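Local coordinates for protein malonyl-CoA decarboxylase (Rhodopseudomonas palustris, PDB 4KSA) that probably catalyses the decarboxylation of malonyl-CoA to acetyl-CoA and carbon dioxide, at residues Glu97-Arg100 and Glu106-Gly109; Pro355-Leu360 and Leu393-Asp398; Ala362-Gln367 and Arg374-Val379. All blocks are in the same frame, centred on the assembly; numbering follows the deposited sequence.

In the fold
From the N terminus, contact 1 comes first and closes the shortest of the loops, joining helix 89-101 to helix 105-115 in the N-terminal domain of the family, where a second subunit also packs against it. Its centre lies about 58 Å from that of contact 2 and about 44 Å from that of contact 3. Far along the chain, helix 347-367 serves both remaining contacts. Its middle turn opens contact 2, which closes at Leu393-Asp398, the end of strand 389-394 and the turn after it. Inside that loop nests contact 3, where the last turns of the helix meet the lead-in to helix 378-385. Contacts 2 and 3 touch through Leu393 and Phe365, tying helix 347-367 to the edge strand of the sheet.

Contact 1: residues Glu97-Arg100 and Glu106-Gly109; sequences EAFR and EATG
Phe99 and Thr108 meet through the rim of the phenyl ring: Thr108 CG2 lies 3.3 Å from Phe99 CE2 and nearly as close to CD2, at the ring edge and near its plane. The phenyl group is brought there by its first torsion, with CG opposite the backbone N (chi1 165°), while the threonine methyl is set anti to its own carbonyl carbon. Nearer the backbone, Ala107 CB packs against Phe99, 3.8 Å from CA and 3.9 Å from CB. The short side chain of Ala107 is consistent with the close approach of the helices, 5.0 Å between the CA atoms of Phe99 and Ala107. This is a pair of consecutive helices, 89-101 and 105-115, joined by a very short linker in the N-terminal domain; Ala107 and Thr108 on one and Phe99 on the other form the packed side. That side is also shared with a second subunit, whose Ile96 packs on Phe99 and whose Pro87 packs on Thr108. The far side of helix 89-101 is exposed and polar. There Arg100 points away from helix 105-115 and pairs with Glu97, which does not touch that helix either, Arg100 NH2 standing 2.8 Å from Glu97 OE1 in a salt bridge whose hydrogen bond is weak. The same OE1 also forms a salt bridge with Arg100 NH1 of the second subunit, placing the carboxylate between arginines of two chains.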
# COMPACT_ATOMS: atom_id res chain seq x y z
N GLU A 97 40.76 28.19 26.27
CA GLU A 97 41.70 29.29 26.37
C GLU A 97 41.63 30.18 25.12
O GLU A 97 41.79 31.41 25.21
CB GLU A 97 43.12 28.76 26.61
CG GLU A 97 44.00 29.71 27.43
CD GLU A 97 43.57 29.84 28.90
OE1 GLU A 97 42.37 29.63 29.20
OE2 GLU A 97 44.44 30.18 29.74
N ALA A 98 41.40 29.57 23.95
CA ALA A 98 41.29 30.34 22.71
C ALA A 98 40.08 31.28 22.80
O ALA A 98 40.17 32.47 22.46
CB ALA A 98 41.12 29.41 21.54
N PHE A 99 38.96 30.76 23.28
CA PHE A 99 37.74 31.55 23.43
C PHE A 99 37.81 32.59 24.56
O PHE A 99 37.16 33.65 24.49
CB PHE A 99 36.55 30.60 23.63
CG PHE A 99 35.32 31.27 24.15
CD1 PHE A 99 35.17 31.53 25.51
CD2 PHE A 99 34.31 31.65 23.29
CE1 PHE A 99 34.03 32.15 26.00
CE2 PHE A 99 33.16 32.28 23.78
CZ PHE A 99 33.02 32.53 25.13
N ARG A 100 38.58 32.31 25.61
CA ARG A 100 38.69 33.25 26.72
C ARG A 100 39.57 34.41 26.26
O ARG A 100 39.40 35.56 26.69
CB ARG A 100 39.27 32.55 27.95
CG ARG A 100 38.60 32.96 29.27
CD ARG A 100 38.72 31.86 30.34
NE ARG A 100 40.11 31.42 30.50
CZ ARG A 100 41.05 32.13 31.12
NH1 ARG A 100 40.76 33.31 31.66
NH2 ARG A 100 42.29 31.66 31.17
N GLU A 106 34.83 31.50 15.41
CA GLU A 106 35.63 30.31 15.17
C GLU A 106 35.97 29.66 16.52
O GLU A 106 36.23 28.45 16.60
CB GLU A 106 36.91 30.70 14.45
CG GLU A 106 37.54 29.59 13.62
CD GLU A 106 39.04 29.76 13.48
OE1 GLU A 106 39.65 29.08 12.62
OE2 GLU A 106 39.62 30.56 14.25
N ALA A 107 35.98 30.49 17.56
CA ALA A 107 36.32 30.03 18.90
C ALA A 107 35.20 29.25 19.54
O ALA A 107 35.45 28.23 20.19
CB ALA A 107 36.70 31.23 19.78
N THR A 108 33.98 29.73 19.37
CA THR A 108 32.83 29.05 19.96
C THR A 108 32.47 27.86 19.09
O THR A 108 31.83 26.92 19.55
CB THR A 108 31.61 29.98 20.10
OG1 THR A 108 31.16 30.38 18.80
CG2 THR A 108 31.97 31.23 20.89
N GLY A 109 32.89 27.90 17.83
CA GLY A 109 32.60 26.80 16.94
C GLY A 109 33.45 25.62 17.37
O GLY A 109 32.96 24.49 17.47

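Contact 2: residues Pro355-Leu360 and Leu393-Asp398; sequences PIVLQL and LNFLGD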
# COMPACT_ATOMS: atom_id res chain seq x y z
N PRO A 355 -13.17 10.85 53.30
CA PRO A 355 -13.07 12.32 53.30
C PRO A 355 -11.66 12.84 53.53
O PRO A 355 -11.21 13.75 52.83
CB PRO A 355 -14.02 12.72 54.42
CG PRO A 355 -13.89 11.58 55.38
CD PRO A 355 -13.96 10.39 54.45
N ILE A 356 -10.95 12.29 54.51
CA ILE A 356 -9.60 12.76 54.77
C ILE A 356 -8.65 12.43 53.62
O ILE A 356 -7.87 13.29 53.19
CB ILE A 356 -9.03 12.20 56.13
CG1 ILE A 356 -7.57 12.66 56.32
CG2 ILE A 356 -9.08 10.67 56.15
CD1 ILE A 356 -7.34 14.17 56.12
N VAL A 357 -8.70 11.21 53.10
CA VAL A 357 -7.82 10.83 52.01
C VAL A 357 -8.06 11.65 50.75
O VAL A 357 -7.15 12.33 50.26
CB VAL A 357 -7.93 9.33 51.68
CG1 VAL A 357 -7.30 9.03 50.35
CG2 VAL A 357 -7.24 8.53 52.75
N LEU A 358 -9.28 11.61 50.23
CA LEU A 358 -9.60 12.38 49.02
C LEU A 358 -9.12 13.82 49.12
O LEU A 358 -8.72 14.41 48.13
CB LEU A 358 -11.10 12.37 48.76
CG LEU A 358 -11.69 11.01 48.42
CD1 LEU A 358 -13.17 11.14 48.16
CD2 LEU A 358 -10.98 10.45 47.20
N GLN A 359 -9.17 14.38 50.32
CA GLN A 359 -8.75 15.76 50.49
C GLN A 359 -7.23 15.88 50.46
O GLN A 359 -6.70 16.90 50.04
CB GLN A 359 -9.29 16.31 51.80
CG GLN A 359 -9.06 17.80 51.95
CD GLN A 359 -9.26 18.25 53.37
OE1 GLN A 359 -10.36 18.14 53.93
NE2 GLN A 359 -8.18 18.75 53.99
N LEU A 360 -6.54 14.85 50.92
CA LEU A 360 -5.08 14.87 50.90
C LEU A 360 -4.65 14.66 49.45
O LEU A 360 -3.71 15.30 48.96
CB LEU A 360 -4.53 13.75 51.78
CG LEU A 360 -4.58 14.01 53.28
CD1 LEU A 360 -4.15 12.77 54.04
CD2 LEU A 360 -3.67 15.19 53.59
N LEU A 393 -11.81 11.85 41.68
CA LEU A 393 -10.96 11.00 42.51
C LEU A 393 -11.79 9.80 42.93
O LEU A 393 -12.85 9.95 43.52
CB LEU A 393 -10.49 11.79 43.73
CG LEU A 393 -9.89 13.17 43.43
CD1 LEU A 393 -9.35 13.79 44.71
CD2 LEU A 393 -8.77 13.02 42.42
N ASN A 394 -11.31 8.60 42.64
CA ASN A 394 -12.07 7.40 42.96
C ASN A 394 -11.56 6.64 44.17
O ASN A 394 -10.76 5.72 44.03
CB ASN A 394 -12.10 6.46 41.76
CG ASN A 394 -12.72 7.09 40.55
OD1 ASN A 394 -13.88 7.49 40.56
ND2 ASN A 394 -11.94 7.20 39.48
N PHE A 395 -12.04 7.02 45.35
CA PHE A 395 -11.63 6.34 46.57
C PHE A 395 -11.91 4.84 46.42
O PHE A 395 -12.98 4.45 45.94
CB PHE A 395 -12.41 6.89 47.78
CG PHE A 395 -11.92 6.37 49.10
CD1 PHE A 395 -10.74 6.86 49.66
CD2 PHE A 395 -12.59 5.35 49.76
CE1 PHE A 395 -10.24 6.33 50.86
CE2 PHE A 395 -12.10 4.81 50.95
CZ PHE A 395 -10.92 5.30 51.50
N LEU A 396 -10.95 4.02 46.82
CA LEU A 396 -11.09 2.57 46.73
C LEU A 396 -11.50 2.03 45.36
O LEU A 396 -12.34 1.15 45.25
CB LEU A 396 -12.08 2.08 47.79
CG LEU A 396 -11.51 2.02 49.21
CD1 LEU A 396 -12.56 1.58 50.22
CD2 LEU A 396 -10.34 1.05 49.20
N GLY A 397 -10.89 2.58 44.31
CA GLY A 397 -11.20 2.11 42.98
C GLY A 397 -10.49 0.79 42.70
O GLY A 397 -11.00 -0.06 41.96
N ASP A 398 -9.31 0.61 43.29
CA ASP A 398 -8.55 -0.61 43.09
C ASP A 398 -8.06 -1.19 44.41
O ASP A 398 -7.10 -0.70 45.00
CB ASP A 398 -7.37 -0.33 42.16
CG ASP A 398 -6.49 -1.54 41.96
OD1 ASP A 398 -7.03 -2.66 41.81
OD2 ASP A 398 -5.25 -1.38 41.93
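Where edge strand 389-394 runs out into the type II beta turn Asn394-Gly397, Leu393 and Phe395 come down on helix 347-367 and meet Leu358 and Val357. Leu358 is the central residue. Its first two torsions (chi1 -66°, chi2 -179°) together set the CD2 methyl against both partners: CD2 is 3.8 Å from Leu393 CB and 3.9 Å from Phe395 CB. The Leu358 and Leu393 side chains run antiparallel alongside each other, and Leu393 CD1 rests 3.5 Å from the backbone oxygen Leu358 O; Phe395 lies roughly perpendicular to Leu358. One residue earlier, Val357 approaches the phenyl ring from its edge, with CB 3.9 Å from Phe395 CE1 and CG1 close to the same atom. Phe395 also packs on Leu353 and Lys354 of the same helix, while Val357 also touches Phe311 of helix 311-320. Asn394 points the other way and belongs to the sheet: its ND2 bonds Asn413 OD1, and its backbone pairs with Met411. Polar bonds thus fix the strand end from the sheet side, while toward the helix the side chains meet through hydrocarbon, with one methyl on a helix carbonyl oxygen, an association that depends on fit rather than on directional bonding.

Contact 3: residues Ala362-Gln367 and Arg374-Val379; sequences AAYFLQ and RPLDPV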
# COMPACT_ATOMS: atom_id res chain seq x y z
N ALA A 362 -6.14 15.59 46.83
CA ALA A 362 -6.29 16.85 46.11
C ALA A 362 -5.07 17.77 46.25
O ALA A 362 -4.63 18.39 45.29
CB ALA A 362 -7.54 17.57 46.58
N ALA A 363 -4.52 17.87 47.46
CA ALA A 363 -3.35 18.72 47.65
C ALA A 363 -2.19 18.06 46.91
O ALA A 363 -1.34 18.74 46.33
CB ALA A 363 -3.03 18.86 49.13
N TYR A 364 -2.17 16.73 46.94
CA TYR A 364 -1.13 15.97 46.24
C TYR A 364 -1.16 16.40 44.76
O TYR A 364 -0.22 17.00 44.24
CB TYR A 364 -1.43 14.48 46.37
CG TYR A 364 -0.55 13.59 45.54
CD1 TYR A 364 0.83 13.60 45.70
CD2 TYR A 364 -1.09 12.72 44.60
CE1 TYR A 364 1.66 12.75 44.95
CE2 TYR A 364 -0.28 11.86 43.85
CZ TYR A 364 1.09 11.89 44.03
OH TYR A 364 1.90 11.03 43.32
N PHE A 365 -2.26 16.09 44.11
CA PHE A 365 -2.44 16.42 42.71
C PHE A 365 -2.30 17.89 42.39
O PHE A 365 -1.58 18.26 41.46
CB PHE A 365 -3.80 15.93 42.24
CG PHE A 365 -3.86 14.45 42.02
CD1 PHE A 365 -4.93 13.71 42.51
CD2 PHE A 365 -2.88 13.81 41.27
CE1 PHE A 365 -5.02 12.35 42.25
CE2 PHE A 365 -2.97 12.45 41.00
CZ PHE A 365 -4.04 11.72 41.49
N LEU A 366 -2.99 18.75 43.13
CA LEU A 366 -2.94 20.18 42.84
C LEU A 366 -1.79 20.98 43.43
O LEU A 366 -1.46 22.04 42.90
CB LEU A 366 -4.26 20.84 43.23
CG LEU A 366 -5.41 20.69 42.24
CD1 LEU A 366 -5.60 19.25 41.86
CD2 LEU A 366 -6.67 21.21 42.88
N GLN A 367 -1.18 20.49 44.50
CA GLN A 367 -0.09 21.23 45.14
C GLN A 367 1.29 20.58 45.12
O GLN A 367 2.30 21.27 45.01
CB GLN A 367 -0.48 21.55 46.59
CG GLN A 367 -1.57 22.60 46.75
CD GLN A 367 -2.26 22.55 48.11
OE1 GLN A 367 -1.60 22.43 49.15
NE2 GLN A 367 -3.59 22.64 48.11
N ARG A 374 6.91 20.41 38.17
CA ARG A 374 5.84 19.69 37.51
C ARG A 374 5.05 18.84 38.49
O ARG A 374 5.57 18.40 39.52
CB ARG A 374 6.40 18.76 36.42
CG ARG A 374 7.50 19.36 35.54
CD ARG A 374 7.66 18.56 34.25
NE ARG A 374 6.96 19.18 33.12
CZ ARG A 374 5.64 19.39 33.03
NH1 ARG A 374 4.82 19.03 34.02
NH2 ARG A 374 5.14 19.99 31.96
N PRO A 375 3.77 18.60 38.19
CA PRO A 375 3.01 17.77 39.12
C PRO A 375 3.81 16.51 39.45
O PRO A 375 4.26 15.79 38.57
CB PRO A 375 1.70 17.49 38.35
CG PRO A 375 1.99 17.95 36.93
CD PRO A 375 2.91 19.09 37.10
N LEU A 376 3.98 16.28 40.74
CA LEU A 376 4.74 15.15 41.26
C LEU A 376 4.30 13.78 40.76
O LEU A 376 5.14 12.93 40.47
CB LEU A 376 4.68 15.20 42.79
CG LEU A 376 5.62 14.41 43.69
CD1 LEU A 376 5.01 14.50 45.07
CD2 LEU A 376 5.78 12.94 43.29
N ASP A 377 2.99 13.53 40.67
CA ASP A 377 2.54 12.22 40.21
C ASP A 377 2.82 12.02 38.73
O ASP A 377 2.33 12.77 37.88
CB ASP A 377 1.05 12.02 40.47
CG ASP A 377 0.51 10.70 39.89
OD1 ASP A 377 0.85 9.61 40.40
OD2 ASP A 377 -0.27 10.76 38.91
N PRO A 378 3.61 11.00 38.40
CA PRO A 378 3.98 10.67 37.02
C PRO A 378 2.80 10.44 36.04
O PRO A 378 2.88 10.84 34.88
CB PRO A 378 4.86 9.43 37.18
CG PRO A 378 4.37 8.83 38.47
CD PRO A 378 4.22 10.05 39.34
N VAL A 379 1.72 9.81 36.50
CA VAL A 379 0.58 9.56 35.62
C VAL A 379 -0.22 10.84 35.38
O VAL A 379 -0.90 10.99 34.36
CB VAL A 379 -0.35 8.48 36.19
CG1 VAL A 379 -1.57 8.36 35.34
CG2 VAL A 379 0.35 7.17 36.21
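Tyr364, Asp377 and Phe365 carry this contact, in which the C-terminal turns of helix 347-367 meet the start of helix 378-385. Tyr364 lays its phenol across Asp377, ring and carboxylate planes 62° apart. The hydroxyl sits against the aspartate methylene, Tyr364 OH 3.1 Å from Asp377 CB, and its hydrogen bond to Asp377 OD1 is weak and long at 3.4 Å. The first torsion (chi1 172°, CG anti to the backbone N) directs the ring so that CE1 lies 3.8 Å from Leu376 CD1. Phe365 lies alongside Asp377 and offers its edge: CE2 is 3.8 Å from OD2, which sits in the ring plane, and the two planes are 84° apart. One face of the Phe365 ring is met by Tyr364 CD2. Beyond the pair, Trp314 and Phe311 pack on the Tyr364 ring. An alanine in place of Tyr364 would take away the phenol and is likely to leave Asp377 OD1 without this donor and Leu376 without its aromatic neighbour. Asp377 is the N-cap of helix 378-385, its OD2 weakly bonded to Ala380 N. The backbone N-H groups of that helix start would probably help to stabilise the negative charge, with the positive ring edge of Phe365 adding a little.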